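Local coordinates for ribosome maturation protein SDO1 homolog (Methanothermobacter thermautotrophicus, PDB 2WBM) that probably binds RNA and acts in ribosome maturation, as a conformationally flexible archaeal member of the SBDS/SDO1 family, at residues Gly193-Ser198 with Glu240-Asn245; Val187-Pro192 with Asp232-Lys237; Asn126-Glu131 with Asn168-Ala173. All coordinates share one frame; numbering follows the deposited sequence. Where two conformers were deposited one is given.

Contact 1 of 3, residues Gly193-Ser198 with Glu240-Asn245; sequences GEMAGS and ELTGGN. Unlike the reference sequence in segment 193-198: Met-195 (reference Arg).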
loop_
_atom_site.group_PDB
_atom_site.type_symbol
_atom_site.label_atom_id
_atom_site.label_comp_id
_atom_site.label_asym_id
_atom_site.label_seq_id
_atom_site.Cartn_x
_atom_site.Cartn_y
_atom_site.Cartn_z
ATOM N N GLY A 193 -5.171 -28.727 21.391
ATOM C CA GLY A 193 -3.779 -28.463 21.777
ATOM C C GLY A 193 -2.743 -28.854 20.736
ATOM O O GLY A 193 -1.718 -28.179 20.595
ATOM N N GLU A 194 -3.022 -29.929 20.002
ATOM C CA GLU A 194 -2.148 -30.447 18.934
ATOM C C GLU A 194 -1.907 -29.427 17.819
ATOM O O GLU A 194 -0.891 -29.484 17.121
ATOM C CB GLU A 194 -2.768 -31.694 18.295
ATOM C CG GLU A 194 -2.898 -32.912 19.216
ATOM C CD GLU A 194 -4.193 -32.936 20.034
ATOM O OE1 GLU A 194 -4.856 -31.882 20.184
ATOM O OE2 GLU A 194 -4.538 -34.027 20.538
ATOM N N MET A 195 -2.860 -28.515 17.656
ATOM C CA MET A 195 -2.857 -27.554 16.555
ATOM C C MET A 195 -2.354 -26.168 16.957
ATOM O O MET A 195 -2.323 -25.247 16.128
ATOM C CB MET A 195 -4.272 -27.450 15.952
ATOM C CG MET A 195 -4.751 -28.753 15.267
ATOM S SD MET A 195 -3.584 -29.425 14.073
ATOM C CE MET A 195 -3.599 -28.173 12.795
ATOM N N ALA A 196 -1.967 -26.001 18.217
ATOM C CA ALA A 196 -1.626 -24.666 18.695
ATOM C C ALA A 196 -0.392 -24.094 17.988
ATOM O O ALA A 196 -0.418 -22.941 17.532
ATOM C CB ALA A 196 -1.449 -24.633 20.208
ATOM N N GLY A 197 0.666 -24.897 17.907
ATOM C CA GLY A 197 1.880 -24.519 17.172
ATOM C C GLY A 197 1.560 -24.090 15.747
ATOM O O GLY A 197 1.967 -23.014 15.307
ATOM N N SER A 198 0.805 -24.928 15.038
ATOM C CA SER A 198 0.375 -24.640 13.664
ATOM C C SER A 198 -0.514 -23.409 13.528
ATOM O O SER A 198 -0.382 -22.657 12.561
ATOM C CB SER A 198 -0.356 -25.847 13.068
ATOM O OG SER A 198 0.529 -26.928 12.881
ATOM N N GLU A 240 -10.104 -24.620 8.042
ATOM C CA GLU A 240 -9.380 -25.482 7.101
ATOM C C GLU A 240 -8.166 -26.147 7.757
ATOM O O GLU A 240 -7.917 -27.343 7.564
ATOM C CB GLU A 240 -8.982 -24.712 5.839
ATOM C CG GLU A 240 -10.132 -24.541 4.849
ATOM C CD GLU A 240 -9.885 -23.468 3.786
ATOM O OE1 GLU A 240 -8.751 -22.956 3.675
ATOM O OE2 GLU A 240 -10.842 -23.136 3.051
ATOM N N LEU A 241 -7.440 -25.373 8.552
ATOM C CA LEU A 241 -6.297 -25.876 9.306
ATOM C C LEU A 241 -6.660 -27.023 10.249
ATOM O O LEU A 241 -5.998 -28.070 10.258
ATOM C CB LEU A 241 -5.666 -24.742 10.113
ATOM C CG LEU A 241 -4.426 -25.123 10.922
ATOM C CD1 LEU A 241 -3.211 -25.371 9.998
ATOM C CD2 LEU A 241 -4.142 -24.068 11.965
ATOM N N THR A 242 -7.721 -26.816 11.020
ATOM C CA THR A 242 -8.095 -27.693 12.123
ATOM C C THR A 242 -9.110 -28.732 11.669
ATOM O O THR A 242 -9.626 -29.503 12.479
ATOM C CB THR A 242 -8.720 -26.890 13.285
ATOM O OG1 THR A 242 -9.875 -26.185 12.805
ATOM C CG2 THR A 242 -7.713 -25.904 13.900
ATOM N N GLY A 243 -9.403 -28.740 10.370
ATOM C CA GLY A 243 -10.405 -29.649 9.799
ATOM C C GLY A 243 -11.744 -29.504 10.503
ATOM O O GLY A 243 -12.431 -30.494 10.747
ATOM N N GLY A 244 -12.102 -28.267 10.849
ATOM C CA GLY A 244 -13.385 -27.983 11.479
ATOM C C GLY A 244 -13.342 -28.007 12.995
ATOM O O GLY A 244 -14.338 -27.684 13.653
ATOM N N ASN A 245 -12.198 -28.388 13.558
ATOM C CA ASN A 245 -12.060 -28.468 15.014
ATOM C C ASN A 245 -11.642 -27.133 15.610
ATOM O O ASN A 245 -10.541 -26.982 16.139
ATOM C CB ASN A 245 -11.092 -29.584 15.405
ATOM C CG ASN A 245 -11.632 -30.950 15.076
ATOM O OD1 ASN A 245 -12.364 -31.543 15.864
ATOM N ND2 ASN A 245 -11.279 -31.461 13.904
#
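Met-195 and Thr-242 bring the backbones of 193-198 and 240-245 together, their CA atoms 6.9 Å apart, where the start of helix 196-206 faces the end of helix 231-241. Both helices lie on one side of the antiparallel sheet of the ferredoxin-like C-terminal domain. Met-195, Arg in the reference sequence, bends at chi2 and chi3, packing its CE methyl 3.5 Å from Leu-241 O and 3.7 Å from Leu-241 CG as the side chains run past each other in opposite senses. Leu-241, with CG anti to the backbone N (chi1 -178°), sends CD2 to within 4.0 Å of Ser-198 C and packs on Ala-199 and Val-202; a branched aliphatic group can touch Met-195 with one side and helix 196-206 with CD2. Thr-242 offers its CG2 methyl to Met-195 CB, while its OG1 bonds back to Leu-238 O. Helix 231-241 ends in a Schellman motif at Gly-243, overlapped by a type I' turn from Thr-242 to Asn-245. Gly-243 and Gly-244 readily adopt its positive phi. Thr-242 O accepts Asn-245 N at 3.0 Å and Asn-245 ND2 at 2.9 Å; it lies 2° out of the Asn-245 amide plane, and the ND2 N-H points nearly straight at it (163°).

Contact 2 of 3, residues Val187-Pro192 with Asp232-Lys237; sequences VAIKIP and DSFYQK
The Phe-234 ring comes closest to Val-187 and Ile-189 with the same atom, CE2. Val-187 CG1 comes to the ring's edge, near its plane, 4.2 Å from CE2, and Ile-189 CG2 lies 4.0 Å from CE2, at an oblique position. Beyond the segments, the ring of Phe-206 meets that of Phe-234 with the planes at about 50°, and Val-224 also packs on Phe-234. This is the helix-on-sheet packing of a ferredoxin-like domain: helix 231-241 lies over strand 181-191, which hydrogen-bonds to strands 220-227 and 247-250 on its two sides. Phe-234 reaches the strand because CG is anti to its backbone N (chi1 -173°), extending the ring from a helix whose CA atoms stay more than 9 Å away. A large flat residue suits this span, and beta-branched Val and Ile suit the extended strand while presenting methyls to the ring. Val-187 runs past Phe-234 in the opposite sense, whereas Ile-189 crosses it at about a right angle. A glycerol, probably from crystallisation, lies about 4 Å from Val-187. All three residues are buried and no hydrogen bond joins the segments, consistent with cohesion by dispersion and exclusion of water, with shape setting the fit.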
loop_
_atom_site.group_PDB
_atom_site.type_symbol
_atom_site.label_atom_id
_atom_site.label_comp_id
_atom_site.label_asym_id
_atom_site.label_seq_id
_atom_site.Cartn_x
_atom_site.Cartn_y
_atom_site.Cartn_z
ATOM N N VAL A 187 -11.074 -11.532 18.364
ATOM C CA VAL A 187 -11.746 -12.801 18.212
ATOM C C VAL A 187 -11.119 -13.771 19.195
ATOM O O VAL A 187 -9.896 -13.880 19.263
ATOM C CB VAL A 187 -11.528 -13.344 16.780
ATOM C CG1 VAL A 187 -12.210 -14.699 16.611
ATOM C CG2 VAL A 187 -12.034 -12.308 15.719
ATOM N N ALA A 188 -11.950 -14.470 19.957
ATOM C CA ALA A 188 -11.451 -15.517 20.839
ATOM C C ALA A 188 -11.591 -16.824 20.081
ATOM O O ALA A 188 -12.671 -17.142 19.538
ATOM C CB ALA A 188 -12.257 -15.564 22.135
ATOM N N ILE A 189 -10.503 -17.577 20.018
ATOM C CA ILE A 189 -10.549 -18.866 19.339
ATOM C C ILE A 189 -10.193 -19.964 20.325
ATOM O O ILE A 189 -9.486 -19.725 21.310
ATOM C CB ILE A 189 -9.603 -18.909 18.096
ATOM C CG1 ILE A 189 -8.126 -18.993 18.520
ATOM C CG2 ILE A 189 -9.825 -17.680 17.199
ATOM C CD1 ILE A 189 -7.158 -19.218 17.364
ATOM N N LYS A 190 -10.719 -21.152 20.070
ATOM C CA LYS A 190 -10.429 -22.333 20.871
ATOM C C LYS A 190 -10.071 -23.446 19.899
ATOM O O LYS A 190 -10.887 -23.785 19.028
ATOM C CB LYS A 190 -11.669 -22.715 21.683
ATOM C CG LYS A 190 -11.493 -23.899 22.620
ATOM C CD LYS A 190 -12.806 -24.197 23.337
ATOM C CE LYS A 190 -12.603 -25.140 24.502
ATOM N NZ LYS A 190 -12.069 -26.451 24.068
ATOM N N ILE A 191 -8.881 -24.005 20.041
ATOM C CA ILE A 191 -8.489 -25.083 19.146
ATOM C C ILE A 191 -7.826 -26.218 19.922
ATOM O O ILE A 191 -7.310 -26.017 21.024
ATOM C CB ILE A 191 -7.540 -24.577 18.036
ATOM C CG1 ILE A 191 -6.279 -23.980 18.649
ATOM C CG2 ILE A 191 -8.237 -23.558 17.106
ATOM C CD1 ILE A 191 -5.096 -24.113 17.747
ATOM N N PRO A 192 -7.816 -27.422 19.341
ATOM C CA PRO A 192 -7.187 -28.521 20.053
ATOM C C PRO A 192 -5.709 -28.230 20.281
ATOM O O PRO A 192 -5.084 -27.545 19.468
ATOM C CB PRO A 192 -7.338 -29.696 19.092
ATOM C CG PRO A 192 -8.352 -29.263 18.069
ATOM C CD PRO A 192 -8.214 -27.792 17.973
ATOM N N ASP A 232 -14.245 -13.230 8.299
ATOM C CA ASP A 232 -14.664 -14.451 7.604
ATOM C C ASP A 232 -13.489 -15.256 7.050
ATOM O O ASP A 232 -13.490 -16.486 7.137
ATOM C CB ASP A 232 -15.702 -14.148 6.517
ATOM C CG ASP A 232 -16.990 -13.569 7.090
ATOM O OD1 ASP A 232 -17.424 -14.019 8.174
ATOM O OD2 ASP A 232 -17.569 -12.662 6.459
ATOM N N SER A 233 -12.495 -14.573 6.483
ATOM C CA SER A 233 -11.289 -15.224 5.969
ATOM C C SER A 233 -10.531 -15.927 7.099
ATOM O O SER A 233 -9.993 -17.022 6.928
ATOM C CB SER A 233 -10.391 -14.192 5.279
ATOM O OG SER A 233 -9.129 -14.742 4.960
ATOM N N PHE A 234 -10.494 -15.271 8.255
ATOM C CA PHE A 234 -9.812 -15.797 9.444
ATOM C C PHE A 234 -10.464 -17.094 9.891
ATOM O O PHE A 234 -9.777 -18.105 10.114
ATOM C CB PHE A 234 -9.859 -14.764 10.567
ATOM C CG PHE A 234 -9.039 -15.125 11.791
ATOM C CD1 PHE A 234 -7.726 -15.579 11.667
ATOM C CD2 PHE A 234 -9.576 -14.977 13.065
ATOM C CE1 PHE A 234 -6.956 -15.884 12.806
ATOM C CE2 PHE A 234 -8.810 -15.285 14.216
ATOM C CZ PHE A 234 -7.495 -15.727 14.078
ATOM N N TYR A 235 -11.790 -17.070 10.005
ATOM C CA TYR A 235 -12.528 -18.264 10.374
ATOM C C TYR A 235 -12.279 -19.383 9.354
ATOM O O TYR A 235 -12.030 -20.533 9.730
ATOM C CB TYR A 235 -14.033 -17.993 10.512
ATOM C CG TYR A 235 -14.769 -19.267 10.857
ATOM C CD1 TYR A 235 -14.756 -19.761 12.164
ATOM C CD2 TYR A 235 -15.414 -20.020 9.869
ATOM C CE1 TYR A 235 -15.394 -20.949 12.487
ATOM C CE2 TYR A 235 -16.056 -21.217 10.185
ATOM C CZ TYR A 235 -16.035 -21.670 11.498
ATOM O OH TYR A 235 -16.662 -22.843 11.834
ATOM N N GLN A 236 -12.354 -19.044 8.065
ATOM C CA GLN A 236 -12.173 -20.036 7.009
ATOM C C GLN A 236 -10.798 -20.711 7.083
ATOM O O GLN A 236 -10.712 -21.938 6.964
ATOM C CB GLN A 236 -12.401 -19.419 5.626
ATOM C CG GLN A 236 -12.616 -20.431 4.518
ATOM C CD GLN A 236 -13.100 -19.783 3.234
ATOM O OE1 GLN A 236 -12.799 -18.618 2.960
ATOM N NE2 GLN A 236 -13.857 -20.535 2.437
ATOM N N LYS A 237 -9.740 -19.924 7.281
ATOM C CA LYS A 237 -8.380 -20.481 7.332
ATOM C C LYS A 237 -8.181 -21.376 8.544
ATOM O O LYS A 237 -7.562 -22.438 8.438
ATOM C CB LYS A 237 -7.299 -19.389 7.298
ATOM C CG LYS A 237 -7.154 -18.699 5.933
ATOM C CD LYS A 237 -6.578 -19.614 4.855
ATOM C CE LYS A 237 -6.740 -18.980 3.477
ATOM N NZ LYS A 237 -6.268 -19.868 2.372
#

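Contact 3 of 3, residues Asn126-Glu131 with Asn168-Ala173; sequences NKIARE and NIVLKA
Ile-128 reaches Val-170 and Leu-171 from a CB directed at helix 163-174, and at CB the side chain divides. The short branch, CG2, lies on the Leu-171 side, where the leucine's CD1 is loosely placed about 4.5 Å away. The long branch runs through CG1, set anti to the carbonyl carbon (chi1 -63°), and continues extended at chi2 (175°), so that its full length is spent in crossing the gap between helices. CG1 acts as the stalk, and the CD1 methyl at its tip makes the close contacts: 3.7 Å to Val-170 CG1, 4.1 Å to Val-170 CB, and 4.2 Å to the backbone N of Leu-171. The tip rests against the valine methyl and comes near the helix backbone, and the two side chains cross at about a right angle. A long, unbent isoleucine suits a place where the nearest CA atoms, those of Ile-128 and Leu-171, are 7.3 Å apart; the compact Val-170 leaves the incoming methyl access to the backbone. Helices 110-131, 143-152 and 163-174 form the three-helix bundle of SBDS domain II, and Ile-128 sits in its interior, also touching Ile-146 of helix 143-152 and Phe-182 of strand 181-191. Away from this apolar seam, Lys-127 and Glu-131 pair along their own helix. Lys-127 NZ donates to Glu-131 OE2 at 2.8 Å in a salt bridge one turn apart, meeting the oxygen from above the carboxylate plane, 39° out of it. Glu-131 OE1 has a second cationic partner in Lys-184, so two lysines would be expected to stabilise the negative charge of this buried carboxylate. Arg-130 turns back toward the preceding helical turn, placing one face of its guanidinium over Asn-126 O, 4.0 Å above the plane.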
loop_
_atom_site.group_PDB
_atom_site.type_symbol
_atom_site.label_atom_id
_atom_site.label_comp_id
_atom_site.label_asym_id
_atom_site.label_seq_id
_atom_site.Cartn_x
_atom_site.Cartn_y
_atom_site.Cartn_z
ATOM N N ASN A 126 -8.747 -3.958 -1.931
ATOM C CA ASN A 126 -8.386 -5.004 -0.981
ATOM C C ASN A 126 -8.058 -4.479 0.408
ATOM O O ASN A 126 -8.470 -5.073 1.404
ATOM C CB ASN A 126 -7.274 -5.894 -1.526
ATOM C CG ASN A 126 -7.772 -6.831 -2.615
ATOM O OD1 ASN A 126 -8.962 -7.153 -2.678
ATOM N ND2 ASN A 126 -6.871 -7.259 -3.480
ATOM N N LYS A 127 -7.333 -3.372 0.466
ATOM C CA LYS A 127 -6.930 -2.793 1.744
ATOM C C LYS A 127 -8.154 -2.290 2.498
ATOM O O LYS A 127 -8.280 -2.515 3.702
ATOM C CB LYS A 127 -5.900 -1.663 1.546
ATOM C CG LYS A 127 -5.486 -0.957 2.844
ATOM C CD LYS A 127 -4.737 -1.885 3.787
ATOM C CE LYS A 127 -4.031 -1.111 4.891
ATOM N NZ LYS A 127 -3.489 -2.054 5.904
ATOM N N ILE A 128 -9.069 -1.623 1.792
ATOM C CA ILE A 128 -10.329 -1.207 2.416
ATOM C C ILE A 128 -11.146 -2.416 2.898
ATOM O O ILE A 128 -11.627 -2.417 4.035
ATOM C CB ILE A 128 -11.181 -0.282 1.499
ATOM C CG1 ILE A 128 -10.416 1.020 1.223
ATOM C CG2 ILE A 128 -12.559 -0.006 2.143
ATOM C CD1 ILE A 128 -11.112 1.981 0.224
ATOM N N ALA A 129 -11.268 -3.446 2.057
ATOM C CA ALA A 129 -12.032 -4.645 2.418
ATOM C C ALA A 129 -11.426 -5.351 3.629
ATOM O O ALA A 129 -12.154 -5.919 4.432
ATOM C CB ALA A 129 -12.113 -5.610 1.254
ATOM N N ARG A 130 -10.099 -5.314 3.731
ATOM C CA ARG A 130 -9.365 -5.925 4.842
ATOM C C ARG A 130 -9.597 -5.175 6.162
ATOM O O ARG A 130 -9.802 -5.798 7.214
ATOM C CB ARG A 130 -7.882 -5.950 4.467
ATOM C CG ARG A 130 -6.878 -6.317 5.532
ATOM C CD ARG A 130 -5.479 -6.126 4.904
ATOM N NE ARG A 130 -5.375 -6.805 3.603
ATOM C CZ ARG A 130 -4.837 -6.284 2.494
ATOM N NH1 ARG A 130 -4.337 -5.054 2.482
ATOM N NH2 ARG A 130 -4.808 -7.000 1.375
ATOM N N GLU A 131 -9.573 -3.843 6.113
ATOM C CA GLU A 131 -9.578 -3.059 7.353
ATOM C C GLU A 131 -10.968 -2.664 7.826
ATOM O O GLU A 131 -11.157 -2.355 9.000
ATOM C CB GLU A 131 -8.705 -1.805 7.216
ATOM C CG GLU A 131 -7.245 -2.063 6.815
ATOM C CD GLU A 131 -6.409 -2.744 7.901
ATOM O OE1 GLU A 131 -6.779 -2.725 9.101
ATOM O OE2 GLU A 131 -5.355 -3.301 7.545
ATOM N N ASN A 168 -7.173 6.318 2.369
ATOM C CA ASN A 168 -7.891 7.307 3.184
ATOM C C ASN A 168 -8.779 8.258 2.371
ATOM O O ASN A 168 -9.879 8.603 2.799
ATOM C CB ASN A 168 -6.926 8.104 4.061
ATOM C CG ASN A 168 -6.217 7.233 5.091
ATOM O OD1 ASN A 168 -6.759 6.228 5.571
ATOM N ND2 ASN A 168 -4.993 7.618 5.433
ATOM N N ILE A 169 -8.286 8.685 1.208
ATOM C CA ILE A 169 -9.073 9.503 0.272
ATOM C C ILE A 169 -10.317 8.740 -0.201
ATOM O O ILE A 169 -11.441 9.254 -0.156
ATOM C CB ILE A 169 -8.222 9.910 -0.959
ATOM C CG1 ILE A 169 -7.061 10.818 -0.521
ATOM C CG2 ILE A 169 -9.095 10.599 -2.027
ATOM C CD1 ILE A 169 -6.011 11.080 -1.611
ATOM N N VAL A 170 -10.107 7.503 -0.633
ATOM C CA VAL A 170 -11.196 6.689 -1.170
ATOM C C VAL A 170 -12.214 6.353 -0.071
ATOM O O VAL A 170 -13.434 6.435 -0.286
ATOM C CB VAL A 170 -10.671 5.417 -1.879
ATOM C CG1 VAL A 170 -11.819 4.524 -2.310
ATOM C CG2 VAL A 170 -9.808 5.789 -3.094
ATOM N N LEU A 171 -11.723 6.011 1.119
ATOM C CA LEU A 171 -12.634 5.702 2.217
ATOM C C LEU A 171 -13.590 6.870 2.472
ATOM O O LEU A 171 -14.803 6.672 2.621
ATOM C CB LEU A 171 -11.854 5.335 3.486
ATOM C CG LEU A 171 -12.682 4.985 4.724
ATOM C CD1 LEU A 171 -13.569 3.768 4.468
ATOM C CD2 LEU A 171 -11.754 4.763 5.922
ATOM N N LYS A 172 -13.041 8.084 2.497
ATOM C CA LYS A 172 -13.830 9.287 2.711
ATOM C C LYS A 172 -14.890 9.472 1.618
ATOM O O LYS A 172 -16.035 9.842 1.912
ATOM C CB LYS A 172 -12.923 10.515 2.793
ATOM C CG LYS A 172 -13.487 11.613 3.650
ATOM C CD LYS A 172 -12.870 12.961 3.343
ATOM C CE LYS A 172 -13.573 14.058 4.139
ATOM N NZ LYS A 172 -13.157 15.407 3.693
ATOM N N ALA A 173 -14.507 9.192 0.372
ATOM C CA ALA A 173 -15.420 9.298 -0.771
ATOM C C ALA A 173 -16.577 8.289 -0.719
ATOM O O ALA A 173 -17.712 8.627 -1.062
ATOM C CB ALA A 173 -14.646 9.173 -2.091
#

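How the contacts relate
Contacts 1 and 2 are neighbours in the C-terminal domain, with centres 10 Å apart. They share helix 231-241, and their segments alternate along the chain: the strand of contact 2 runs directly into the 193-198 turn of contact 1. They also touch by packing, Asn-245 O lying 3.1 Å from Pro-192 CD and Ile-191 CD1 lying 3.6 Å from Ala-196 CA, so the packed layer continues from one to the other. Contact 3 belongs to domain II and closes earlier in the chain. Its centre is 24 Å from that of contact 2 and 32 Å from that of contact 1. The nearest atoms of contacts 2 and 3 are about 8 Å apart, and strand 181-191, following helix 163-174, connects the two domains.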